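Local coordinates for protein putative immunoglobulin A1 protease (PDB 3N6Z) that is of unknown function but may be a hydrolase that cleaves immunoglobulin A1, and folds as a parallel beta-solenoid, at residues 269-274 and 332-337; 283-288 and 299-304; 339-344 and 355-360. All blocks are in the same frame, centred on the assembly; numbering follows the deposited sequence. Where two conformers were deposited one is given.

Interaction 1 (269-274 and 332-337); sequences AAWSNL and KSAEEL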
ATOM      1  N   ALA A 269      12.628  -4.352   4.328  1.00  8.61           N
ATOM      2  CA  ALA A 269      13.514  -3.412   5.010  1.00  9.62           C
ATOM      3  C   ALA A 269      12.821  -2.094   5.376  1.00  8.71           C
ATOM      4  O   ALA A 269      12.036  -1.530   4.586  1.00 10.10           O
ATOM      5  CB  ALA A 269      14.745  -3.093   4.130  1.00 11.43           C
ATOM      6  N   ALA A 270      13.148  -1.586   6.558  1.00  9.37           N
ATOM      7  CA  ALA A 270      12.680  -0.290   7.031  1.00  8.86           C
ATOM      8  C   ALA A 270      13.772   0.746   6.823  1.00  9.38           C
ATOM      9  O   ALA A 270      14.907   0.561   7.294  1.00 11.78           O
ATOM     10  CB  ALA A 270      12.280  -0.365   8.527  1.00  9.18           C
ATOM     11  N   TRP A 271      13.425   1.832   6.167  1.00  9.41           N
ATOM     12  CA  TRP A 271      14.346   2.933   5.931  1.00  8.54           C
ATOM     13  C   TRP A 271      13.679   4.268   6.200  1.00  9.85           C
ATOM     14  O   TRP A 271      14.112   5.315   5.693  1.00 11.20           O
ATOM     15  CB  TRP A 271      14.932   2.812   4.516  1.00  9.76           C
ATOM     16  CG  TRP A 271      16.269   3.374   4.267  1.00 11.11           C
ATOM     17  CD1 TRP A 271      16.880   4.408   4.915  1.00 10.32           C
ATOM     18  CD2 TRP A 271      17.155   2.971   3.220  1.00 10.07           C
ATOM     19  NE1 TRP A 271      18.131   4.625   4.369  1.00 11.94           N
ATOM     20  CE2 TRP A 271      18.315   3.768   3.321  1.00 12.00           C
ATOM     21  CE3 TRP A 271      17.088   2.000   2.224  1.00 10.71           C
ATOM     22  CZ2 TRP A 271      19.400   3.636   2.426  1.00 13.19           C
ATOM     23  CZ3 TRP A 271      18.149   1.858   1.352  1.00 13.54           C
ATOM     24  CH2 TRP A 271      19.289   2.679   1.455  1.00 13.79           C
ATOM     25  N   SER A 272      12.670   4.263   7.076  1.00 10.37           N
ATOM     26  CA  SER A 272      11.910   5.450   7.462  1.00  9.73           C
ATOM     27  C   SER A 272      12.251   5.884   8.886  1.00 10.35           C
ATOM     28  O   SER A 272      12.432   5.049   9.767  1.00 10.51           O
ATOM     29  CB  SER A 272      10.410   5.140   7.420  1.00 10.83           C
ATOM     30  OG  SER A 272       9.997   4.794   6.123  1.00 10.91           O
ATOM     31  N   ASN A 273      12.238   7.194   9.138  1.00 10.23           N
ATOM     32  CA  ASN A 273      12.178   7.703  10.502  1.00 10.02           C
ATOM     33  C   ASN A 273      10.768   7.481  11.068  1.00 10.37           C
ATOM     34  O   ASN A 273       9.775   7.673  10.349  1.00 11.79           O
ATOM     35  CB  ASN A 273      12.521   9.190  10.523  1.00 11.61           C
ATOM     36  CG  ASN A 273      13.944   9.465  10.073  1.00 14.58           C
ATOM     37  OD1 ASN A 273      14.852   8.688  10.375  1.00 14.83           O
ATOM     38  ND2 ASN A 273      14.152  10.584   9.372  1.00 18.56           N
ATOM     39  N   LEU A 274      10.700   7.042  12.330  1.00  9.94           N
ATOM     40  CA  LEU A 274       9.472   6.549  12.945  1.00  9.40           C
ATOM     41  C   LEU A 274       9.223   7.316  14.231  1.00 10.70           C
ATOM     42  O   LEU A 274      10.115   7.379  15.101  1.00 11.94           O
ATOM     43  CB  LEU A 274       9.591   5.058  13.254  1.00 10.44           C
ATOM     44  CG  LEU A 274      10.069   4.132  12.145  1.00 10.06           C
ATOM     45  CD1 LEU A 274      10.128   2.687  12.657  1.00 12.81           C
ATOM     46  CD2 LEU A 274       9.109   4.194  10.943  1.00  9.57           C
ATOM     47  N   LYS A 332      21.329  -2.619   9.155  1.00  9.90           N
ATOM     48  CA  LYS A 332      22.245  -2.637   8.031  1.00  9.98           C
ATOM     49  C   LYS A 332      22.634  -1.211   7.630  1.00 10.01           C
ATOM     50  O   LYS A 332      21.869  -0.270   7.827  1.00 11.04           O
ATOM     51  CB  LYS A 332      21.614  -3.338   6.822  1.00  9.87           C
ATOM     52  CG  LYS A 332      21.332  -4.835   7.041  1.00 10.47           C
ATOM     53  CD  LYS A 332      22.665  -5.607   7.019  1.00 10.12           C
ATOM     54  CE  LYS A 332      22.594  -6.986   7.643  1.00 11.17           C
ATOM     55  NZ  LYS A 332      23.901  -7.684   7.461  1.00  9.89           N
ATOM     56  N   SER A 333      23.796  -1.071   6.996  1.00 10.85           N
ATOM     57  CA  SER A 333      24.202   0.201   6.416  1.00 10.55           C
ATOM     58  C   SER A 333      23.377   0.490   5.163  1.00 11.81           C
ATOM     59  O   SER A 333      22.841  -0.422   4.560  1.00 11.34           O
ATOM     60  CB  SER A 333      25.692   0.227   6.056  1.00 10.80           C
ATOM     61  OG  SER A 333      25.959  -0.662   5.000  1.00 12.99           O
ATOM     62  N   ALA A 334      23.415   1.738   4.724  1.00 12.06           N
ATOM     63  CA  ALA A 334      22.779   2.122   3.458  1.00 12.76           C
ATOM     64  C   ALA A 334      23.339   1.293   2.302  1.00 12.71           C
ATOM     65  O   ALA A 334      22.591   0.857   1.432  1.00 13.99           O
ATOM     66  CB  ALA A 334      22.947   3.646   3.186  1.00 15.07           C
ATOM     67  N   GLU A 335      24.671   1.114   2.267  1.00 14.17           N
ATOM     68  CA  GLU A 335      25.297   0.378   1.172  1.00 14.75           C
ATOM     69  C   GLU A 335      24.847  -1.080   1.182  1.00 14.42           C
ATOM     70  O   GLU A 335      24.488  -1.647   0.139  1.00 15.09           O
ATOM     71  CB  GLU A 335      26.827   0.453   1.241  1.00 18.13           C
ATOM     72  CG  GLU A 335      27.526  -0.252   0.064  1.00 26.75           C
ATOM     73  CD  GLU A 335      29.054  -0.389   0.240  1.00 36.08           C
ATOM     74  OE1 GLU A 335      29.635   0.234   1.164  1.00 42.05           O
ATOM     75  OE2 GLU A 335      29.665  -1.148  -0.552  1.00 40.34           O
ATOM     76  N   GLU A 336      24.837  -1.681   2.371  1.00 13.44           N
ATOM     77  CA  GLU A 336      24.343  -3.055   2.507  1.00 11.91           C
ATOM     78  C   GLU A 336      22.896  -3.191   2.062  1.00 12.01           C
ATOM     79  O   GLU A 336      22.547  -4.156   1.379  1.00 13.10           O
ATOM     80  CB  GLU A 336      24.522  -3.562   3.929  1.00 12.49           C
ATOM     81  CG  GLU A 336      26.019  -3.744   4.278  1.00 11.93           C
ATOM     82  CD  GLU A 336      26.347  -3.750   5.767  1.00 13.21           C
ATOM     83  OE1 GLU A 336      25.456  -3.524   6.638  1.00 12.48           O
ATOM     84  OE2 GLU A 336      27.549  -3.969   6.085  1.00 15.34           O
ATOM     85  N   LEU A 337      22.059  -2.271   2.501  1.00 12.45           N
ATOM     86  CA  LEU A 337      20.622  -2.326   2.130  1.00 12.30           C
ATOM     87  C   LEU A 337      20.401  -2.198   0.647  1.00 12.62           C
ATOM     88  O   LEU A 337      19.558  -2.879   0.089  1.00 13.18           O
ATOM     89  CB  LEU A 337      19.825  -1.238   2.813  1.00 13.06           C
ATOM     90  CG  LEU A 337      19.380  -1.459   4.212  1.00 14.34           C
ATOM     91  CD1 LEU A 337      18.537  -0.274   4.671  1.00 14.87           C
ATOM     92  CD2 LEU A 337      18.602  -2.800   4.383  1.00 13.89           C
TER

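Interaction 2 (283-288 and 299-304); sequences VGRIVG and CYACES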
ATOM      1  N   VAL A 283       6.893   1.828  19.008  1.00  9.45           N
ATOM      2  CA  VAL A 283       7.603   1.986  17.753  1.00  9.45           C
ATOM      3  C   VAL A 283       8.502   0.797  17.509  1.00  9.47           C
ATOM      4  O   VAL A 283       9.381   0.499  18.326  1.00 11.22           O
ATOM      5  CB  VAL A 283       8.381   3.302  17.730  1.00 10.57           C
ATOM      6  CG1 VAL A 283       9.197   3.418  16.439  1.00 14.77           C
ATOM      7  CG2 VAL A 283       7.446   4.499  17.918  1.00 13.34           C
ATOM      8  N   GLY A 284       8.275   0.121  16.390  1.00  9.40           N
ATOM      9  CA  GLY A 284       9.100  -1.034  15.980  1.00  9.35           C
ATOM     10  C   GLY A 284       9.719  -0.730  14.631  1.00  9.56           C
ATOM     11  O   GLY A 284       9.034  -0.229  13.716  1.00  9.52           O
ATOM     12  N   ARG A 285      10.993  -1.044  14.442  1.00  9.28           N
ATOM     13  CA  ARG A 285      11.595  -0.743  13.133  1.00  8.81           C
ATOM     14  C   ARG A 285      10.801  -1.444  12.041  1.00  7.57           C
ATOM     15  O   ARG A 285      10.665  -0.897  10.950  1.00  9.61           O
ATOM     16  CB  ARG A 285      13.076  -1.063  13.058  1.00  8.66           C
ATOM     17  CG  ARG A 285      13.917  -0.338  14.081  1.00  9.95           C
ATOM     18  CD  ARG A 285      15.419  -0.424  13.797  1.00 10.60           C
ATOM     19  NE  ARG A 285      15.912  -1.791  13.938  1.00 11.06           N
ATOM     20  CZ  ARG A 285      17.141  -2.133  14.314  1.00 10.36           C
ATOM     21  NH1 ARG A 285      18.067  -1.200  14.510  1.00 11.69           N
ATOM     22  NH2 ARG A 285      17.431  -3.415  14.486  1.00 11.48           N
ATOM     23  N   ILE A 286      10.330  -2.676  12.295  1.00  8.34           N
ATOM     24  CA  ILE A 286       9.530  -3.414  11.296  1.00  8.99           C
ATOM     25  C   ILE A 286       8.029  -3.368  11.619  1.00  7.79           C
ATOM     26  O   ILE A 286       7.202  -3.003  10.756  1.00  8.62           O
ATOM     27  CB  ILE A 286      10.011  -4.888  11.132  1.00  8.60           C
ATOM     28  CG1 ILE A 286      11.551  -4.985  10.989  1.00 10.39           C
ATOM     29  CG2 ILE A 286       9.341  -5.570   9.912  1.00  9.37           C
ATOM     30  CD1 ILE A 286      12.093  -4.237   9.767  1.00 10.71           C
ATOM     31  N   VAL A 287       7.660  -3.818  12.818  1.00  8.45           N
ATOM     32  CA  VAL A 287       6.253  -3.949  13.243  1.00  7.71           C
ATOM     33  C   VAL A 287       6.067  -3.260  14.589  1.00  8.77           C
ATOM     34  O   VAL A 287       6.855  -3.480  15.526  1.00  9.01           O
ATOM     35  CB  VAL A 287       5.811  -5.423  13.370  1.00  8.73           C
ATOM     36  CG1 VAL A 287       4.360  -5.497  13.782  1.00  9.68           C
ATOM     37  CG2 VAL A 287       6.093  -6.216  12.084  1.00  9.89           C
ATOM     38  N   GLY A 288       4.983  -2.485  14.714  1.00  9.11           N
ATOM     39  CA  GLY A 288       4.714  -1.703  15.934  1.00  9.13           C
ATOM     40  C   GLY A 288       3.880  -2.297  17.055  1.00 10.14           C
ATOM     41  O   GLY A 288       4.086  -1.901  18.215  1.00 10.65           O
ATOM     42  N   CYS A 299      14.537  -9.568   7.686  1.00  9.49           N
ATOM     43  CA  CYS A 299      13.982  -8.236   7.873  1.00  9.23           C
ATOM     44  C   CYS A 299      15.063  -7.314   8.416  1.00  7.77           C
ATOM     45  O   CYS A 299      15.691  -7.625   9.461  1.00  9.13           O
ATOM     46  CB  CYS A 299      12.797  -8.268   8.827  1.00  9.47           C
ATOM     47  SG  CYS A 299      11.313  -9.086   8.122  1.00  9.37           S
ATOM     48  N   TYR A 300      15.286  -6.194   7.725  1.00  8.41           N
ATOM     49  CA  TYR A 300      16.373  -5.262   7.984  1.00  8.87           C
ATOM     50  C   TYR A 300      15.867  -3.873   8.245  1.00  8.70           C
ATOM     51  O   TYR A 300      14.728  -3.521   7.883  1.00  8.87           O
ATOM     52  CB  TYR A 300      17.396  -5.263   6.810  1.00  8.87           C
ATOM     53  CG  TYR A 300      17.815  -6.682   6.493  1.00  8.87           C
ATOM     54  CD1 TYR A 300      18.640  -7.384   7.367  1.00  8.99           C
ATOM     55  CD2 TYR A 300      17.315  -7.342   5.383  1.00  9.07           C
ATOM     56  CE1 TYR A 300      18.931  -8.722   7.150  1.00  9.71           C
ATOM     57  CE2 TYR A 300      17.593  -8.696   5.143  1.00  9.19           C
ATOM     58  CZ  TYR A 300      18.423  -9.381   6.037  1.00  9.40           C
ATOM     59  OH  TYR A 300      18.681 -10.700   5.836  1.00 10.06           O
ATOM     60  N   ALA A 301      16.722  -3.050   8.830  1.00  9.28           N
ATOM     61  CA  ALA A 301      16.437  -1.640   9.019  1.00 10.30           C
ATOM     62  C   ALA A 301      17.704  -0.852   8.822  1.00  8.97           C
ATOM     63  O   ALA A 301      18.785  -1.270   9.262  1.00 10.48           O
ATOM     64  CB  ALA A 301      15.843  -1.346  10.416  1.00  9.74           C
ATOM     65  N   CYS A 302      17.629   0.306   8.173  1.00 10.04           N
ATOM     66  CA  CYS A 302      18.835   1.117   8.058  0.70 11.18           C
ATOM     67  C   CYS A 302      19.273   1.598   9.435  1.00 10.95           C
ATOM     68  O   CYS A 302      18.476   2.041  10.255  1.00 11.22           O
ATOM     69  CB  CYS A 302      18.675   2.302   7.125  0.70 11.21           C
ATOM     70  SG  CYS A 302      20.302   3.006   6.635  0.70 12.36           S
ATOM     71  N   GLU A 303      20.584   1.505   9.668  1.00 10.57           N
ATOM     72  CA  GLU A 303      21.197   1.843  10.950  1.00 12.28           C
ATOM     73  C   GLU A 303      20.985   3.314  11.318  1.00 14.51           C
ATOM     74  O   GLU A 303      21.064   3.666  12.492  1.00 18.27           O
ATOM     75  CB  GLU A 303      22.696   1.522  10.908  1.00 14.57           C
ATOM     76  CG  GLU A 303      23.479   2.400   9.972  1.00 17.41           C
ATOM     77  CD  GLU A 303      24.910   1.949   9.710  1.00 21.11           C
ATOM     78  OE1 GLU A 303      25.367   1.011  10.396  1.00 22.48           O
ATOM     79  OE2 GLU A 303      25.557   2.597   8.831  1.00 20.77           O
ATOM     80  N   SER A 304      20.703   4.160  10.327  1.00 14.38           N
ATOM     81  CA  SER A 304      20.591   5.595  10.572  1.00 18.12           C
ATOM     82  C   SER A 304      19.168   6.120  10.758  1.00 16.21           C
ATOM     83  O   SER A 304      19.009   7.320  10.967  1.00 17.60           O
ATOM     84  CB  SER A 304      21.254   6.343   9.433  1.00 20.77           C
ATOM     85  OG  SER A 304      20.554   6.142   8.222  1.00 24.60           O
TER
HETATM   86  O   HOH W   1      18.253   1.310  13.053  1.00 15.67           O

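Interaction 3 (339-344 and 355-360); sequences NIIVAW and GYPIFQ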
ATOM      1  N   ASN A 339      22.386  -3.267  -1.715  1.00 14.49           N
ATOM      2  CA  ASN A 339      22.707  -4.632  -2.196  0.60 16.48           C
ATOM      3  C   ASN A 339      21.587  -5.584  -1.965  1.00 13.77           C
ATOM      4  O   ASN A 339      21.191  -6.356  -2.836  1.00 14.57           O
ATOM      5  CB  ASN A 339      23.916  -5.261  -1.439  0.60 18.00           C
ATOM      6  CG  ASN A 339      25.257  -4.664  -1.825  0.60 20.44           C
ATOM      7  OD1 ASN A 339      25.389  -3.941  -2.820  0.60 21.83           O
ATOM      8  ND2 ASN A 339      26.271  -4.955  -1.007  0.60 18.15           N
ATOM      9  N   ILE A 340      21.085  -5.568  -0.728  1.00 12.11           N
ATOM     10  CA  ILE A 340      20.059  -6.506  -0.313  1.00 11.10           C
ATOM     11  C   ILE A 340      18.782  -6.329  -1.147  1.00 10.80           C
ATOM     12  O   ILE A 340      18.207  -7.299  -1.660  1.00 11.29           O
ATOM     13  CB  ILE A 340      19.766  -6.372   1.214  1.00 10.99           C
ATOM     14  CG1 ILE A 340      20.977  -6.890   2.039  1.00 11.46           C
ATOM     15  CG2 ILE A 340      18.489  -7.095   1.603  1.00 12.39           C
ATOM     16  CD1 ILE A 340      20.912  -6.471   3.498  1.00 12.05           C
ATOM     17  N   ILE A 341      18.327  -5.085  -1.245  1.00 10.11           N
ATOM     18  CA  ILE A 341      17.065  -4.757  -1.923  1.00  9.51           C
ATOM     19  C   ILE A 341      17.137  -5.107  -3.410  1.00 11.99           C
ATOM     20  O   ILE A 341      16.257  -5.781  -3.927  1.00 11.31           O
ATOM     21  CB  ILE A 341      16.695  -3.289  -1.700  1.00  9.05           C
ATOM     22  CG1 ILE A 341      16.330  -3.032  -0.218  1.00  9.08           C
ATOM     23  CG2 ILE A 341      15.528  -2.865  -2.628  1.00  9.97           C
ATOM     24  CD1 ILE A 341      16.318  -1.551   0.222  1.00 10.93           C
ATOM     25  N   VAL A 342      18.213  -4.710  -4.087  1.00 12.19           N
ATOM     26  CA  VAL A 342      18.308  -5.012  -5.518  1.00 13.19           C
ATOM     27  C   VAL A 342      18.313  -6.530  -5.755  1.00 14.63           C
ATOM     28  O   VAL A 342      17.705  -7.014  -6.693  1.00 15.64           O
ATOM     29  CB  VAL A 342      19.506  -4.310  -6.169  1.00 14.73           C
ATOM     30  CG1 VAL A 342      19.750  -4.800  -7.595  1.00 18.18           C
ATOM     31  CG2 VAL A 342      19.294  -2.794  -6.131  1.00 14.35           C
ATOM     32  N   ALA A 343      18.974  -7.284  -4.874  1.00 13.83           N
ATOM     33  CA  ALA A 343      19.002  -8.747  -4.988  1.00 15.04           C
ATOM     34  C   ALA A 343      17.641  -9.443  -4.850  1.00 14.66           C
ATOM     35  O   ALA A 343      17.462 -10.591  -5.280  1.00 17.58           O
ATOM     36  CB  ALA A 343      20.050  -9.335  -3.983  1.00 16.42           C
ATOM     37  N   TRP A 344      16.655  -8.764  -4.278  1.00 13.46           N
ATOM     38  CA  TRP A 344      15.292  -9.284  -4.263  1.00 14.65           C
ATOM     39  C   TRP A 344      14.757  -9.639  -5.645  1.00 15.74           C
ATOM     40  O   TRP A 344      14.067 -10.661  -5.801  1.00 17.48           O
ATOM     41  CB  TRP A 344      14.325  -8.343  -3.559  1.00 13.99           C
ATOM     42  CG  TRP A 344      14.577  -8.130  -2.140  1.00 12.16           C
ATOM     43  CD1 TRP A 344      15.356  -8.895  -1.289  1.00 14.05           C
ATOM     44  CD2 TRP A 344      14.106  -7.032  -1.358  1.00 11.44           C
ATOM     45  NE1 TRP A 344      15.365  -8.353  -0.031  1.00 12.39           N
ATOM     46  CE2 TRP A 344      14.602  -7.213  -0.044  1.00 10.94           C
ATOM     47  CE3 TRP A 344      13.294  -5.925  -1.637  1.00 10.42           C
ATOM     48  CZ2 TRP A 344      14.329  -6.317   0.978  1.00 11.18           C
ATOM     49  CZ3 TRP A 344      13.000  -5.039  -0.605  1.00 10.68           C
ATOM     50  CH2 TRP A 344      13.521  -5.245   0.683  1.00 11.12           C
ATOM     51  N   GLY A 355      21.095   6.667  -3.408  1.00 25.52           N
ATOM     52  CA  GLY A 355      21.247   5.545  -2.480  1.00 22.98           C
ATOM     53  C   GLY A 355      19.992   4.736  -2.271  1.00 19.89           C
ATOM     54  O   GLY A 355      20.089   3.581  -1.831  1.00 20.30           O
ATOM     55  N   TYR A 356      18.818   5.311  -2.580  1.00 17.26           N
ATOM     56  CA  TYR A 356      17.571   4.593  -2.359  1.00 14.24           C
ATOM     57  C   TYR A 356      17.217   3.776  -3.599  1.00 13.44           C
ATOM     58  O   TYR A 356      17.067   4.341  -4.683  1.00 13.41           O
ATOM     59  CB  TYR A 356      16.431   5.557  -2.036  1.00 13.40           C
ATOM     60  CG  TYR A 356      16.544   6.285  -0.730  1.00 12.70           C
ATOM     61  CD1 TYR A 356      16.414   5.624   0.489  1.00 12.34           C
ATOM     62  CD2 TYR A 356      16.783   7.670  -0.712  1.00 16.14           C
ATOM     63  CE1 TYR A 356      16.525   6.279   1.694  1.00 14.54           C
ATOM     64  CE2 TYR A 356      16.860   8.356   0.507  1.00 17.65           C
ATOM     65  CZ  TYR A 356      16.754   7.638   1.705  1.00 16.99           C
ATOM     66  OH  TYR A 356      16.818   8.308   2.900  1.00 19.99           O
ATOM     67  N   PRO A 357      17.041   2.452  -3.458  1.00 11.28           N
ATOM     68  CA  PRO A 357      16.648   1.650  -4.604  1.00 11.04           C
ATOM     69  C   PRO A 357      15.246   2.006  -5.110  1.00 10.72           C
ATOM     70  O   PRO A 357      14.365   2.374  -4.325  1.00 12.18           O
ATOM     71  CB  PRO A 357      16.692   0.212  -4.069  1.00 11.88           C
ATOM     72  CG  PRO A 357      17.652   0.265  -2.962  1.00 13.70           C
ATOM     73  CD  PRO A 357      17.424   1.595  -2.322  1.00 11.92           C
ATOM     74  N   ILE A 358      15.085   1.891  -6.409  1.00 10.67           N
ATOM     75  CA  ILE A 358      13.829   2.150  -7.100  1.00 11.03           C
ATOM     76  C   ILE A 358      13.633   1.054  -8.156  1.00 11.23           C
ATOM     77  O   ILE A 358      14.420   0.130  -8.222  1.00 12.90           O
ATOM     78  CB  ILE A 358      13.774   3.608  -7.663  1.00 12.67           C
ATOM     79  CG1 ILE A 358      14.901   3.833  -8.683  1.00 14.87           C
ATOM     80  CG2 ILE A 358      13.833   4.635  -6.529  1.00 14.06           C
ATOM     81  CD1 ILE A 358      14.842   5.160  -9.381  1.00 19.52           C
ATOM     82  N   PHE A 359      12.591   1.144  -8.968  1.00 10.84           N
ATOM     83  CA  PHE A 359      12.437   0.198 -10.044  1.00 10.71           C
ATOM     84  C   PHE A 359      13.151   0.716 -11.268  1.00 11.25           C
ATOM     85  O   PHE A 359      13.329   1.928 -11.441  1.00 12.08           O
ATOM     86  CB  PHE A 359      10.956  -0.048 -10.409  1.00 10.13           C
ATOM     87  CG  PHE A 359      10.094  -0.582  -9.284  1.00  9.51           C
ATOM     88  CD1 PHE A 359      10.584  -1.368  -8.262  1.00 10.42           C
ATOM     89  CD2 PHE A 359       8.742  -0.311  -9.317  1.00  8.98           C
ATOM     90  CE1 PHE A 359       9.739  -1.868  -7.286  1.00  9.55           C
ATOM     91  CE2 PHE A 359       7.876  -0.829  -8.372  1.00  9.38           C
ATOM     92  CZ  PHE A 359       8.398  -1.580  -7.343  1.00 10.05           C
ATOM     93  N   GLN A 360      13.451  -0.203 -12.173  1.00 12.37           N
ATOM     94  CA  GLN A 360      14.091   0.175 -13.427  1.00 14.39           C
ATOM     95  C   GLN A 360      13.221   1.128 -14.239  1.00 13.37           C
ATOM     96  O   GLN A 360      13.740   1.954 -14.985  1.00 17.69           O
ATOM     97  CB  GLN A 360      14.473  -1.077 -14.187  1.00 14.88           C
ATOM     98  CG  GLN A 360      15.673  -1.723 -13.480  1.00 18.69           C
ATOM     99  CD  GLN A 360      16.082  -3.033 -14.025  1.00 24.36           C
ATOM    100  OE1 GLN A 360      15.996  -3.263 -15.228  1.00 27.07           O
ATOM    101  NE2 GLN A 360      16.537  -3.935 -13.139  1.00 23.56           N
TER

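Interaction 1 (269-274 and 332-337)
A269, in strand 268-270 of the parallel beta-solenoid, has its CA 7.7 Å from the CA of L337, in the first turn of helix 334-344. Just past the strand, the CA of W271 lies 8.8 Å from the CA of A334, the first residue of that helix. No hydrogen bond joins the two segments. The helix, which follows the last strand of this sheet directly, is laid against it through apolar groups. W271 and L337 carry most of the contact. With CG turned anti to the backbone N (chi1 -152°), the indole stands out from the chain toward the helix, and L337 slides past it in the opposite direction. L337 CD1 comes over one ring face, nearest the rim at W271 CE3 (3.6 Å), and makes a CH-pi contact 3.9 Å from the centroid of the W271 six-membered ring, 21° off its normal. At the far end of the same ring, A334 CB reaches W271 CZ2 at 3.6 Å, coming in obliquely. The other L337 methyl, CD2, rests 3.9 Å from A269 CB, which places the two branches of one leucine on two different residues of the strand and the loop after it. Beyond the contact, C302 of the adjoining strand touches both W271 and L337, and the ring of Y356 meets the indole. A capping box opens the helix. S333 OG, at the N-cap, accepts from E336 N at 3.0 Å. The serine thus serves a first-turn N-H with no carbonyl of a preceding turn, and the glutamate returns a bond to S333 N. This second bond, S333 N to E336 OE1 at 3.0 Å, is nearly straight (173°), its donor standing above the carboxylate plane.

Interaction 2 (283-288 and 299-304)
R285 NH2 is held twice, by a salt bridge to D318 OD1 and a hydrogen bond to G329 O, while NE of the same guanidinium bonds H328 O and NH1 reaches strand 299-302 through water. The contact lies in one of the last turns of the parallel beta-solenoid, where the corner between strands 282-284 and 287-289 meets strand 299-302. R285 NH1 donates to that water over 2.9 Å, and the water donates onward to C302 O, also over 2.9 Å. With three nitrogens tied, the guanidinium is probably fixed in its rotation, and the acidic D318 probably offsets its charge in these buried surroundings. The stem of R285 bends at chi3 (-67°), which folds the chain over A301. The methyl A301 CB is covered by R285 CD at 3.5 Å and meets the guanidinium side obliquely at R285 NE, 3.6 Å away. Here the backbones come near as well, the CA of R285 lying 6.4 Å from the CA of A301. A301 and C299 direct their CB atoms toward the corner, whereas Y300 and C302 point theirs away from it. The next residue of the corner, I286, fills the place beside C299. A classic beta bulge sets I286 and V287 together across from the single residue F327, which the side chains of I286 and C299 both touch. C299 CB meets I286 CG1 at 4.1 Å in plain apolar contact. I286 CG1 lies anti to the carbonyl carbon (chi1 -47°), and the bend at chi2 (-61°) brings the terminal methyl round to the backbone of strand 299-302. There I286 CD1 stops 3.3 Å from Y300 O.

Interaction 3 (339-344 and 355-360)
Helix 334-344, which lies along the outside of the beta-solenoid, here meets the C-terminal segment at P357, just before strand 358-359 pairs antiparallel with strand 349-350. The CA of V342 is 6.9 Å from the CA of P357, and the contact is wholly apolar. I341 and P357 cross at about a right angle. I341 puts CG2 anti to its backbone N and CG1 beside it (chi1 -68°), and both branches lie against the proline ring. The CG2 branch reaches P357 CB at 3.6 Å, the closest approach, while I341 CD1, at the end of the other branch, comes to 3.9 Å from P357 CG. Between them I341 CB itself is 3.9 Å from P357 CG. An alanine at I341, lacking CG2 and CD1, is likely to open a gap beside the proline ring, leaving P357 CB with little more than the looser touch of V342, whose CG2 lies 4.5 Å from it. Y238 of strand 237-239 links the two sides: it packs on I341, and its OH is hydrogen-bonded to P357 O. The W344 indole has I341 CA over the centre of one face, 3.8 Å above its plane.

In the fold
From the N terminus the chain winds through turn after turn of solenoid before reaching 269-274, where the longest of the three loops begins. Interaction 2 opens and shuts within that loop, spanning one short excursion from 283-288 to 299-304. Interaction 1 then closes at 332-337, and interaction 3 follows in series, joining helix 334-344 to the C-terminal segment. Strands 268-270 and 299-302 are neighbours in one parallel sheet, so interactions 1 and 2 adjoin, with A270 N probably hydrogen-bonded to Y300 O. Interactions 1 and 3 share helix 334-344, and W271 also packs on P357. Together they tie the last solenoid turns to the helix and C-terminal tail.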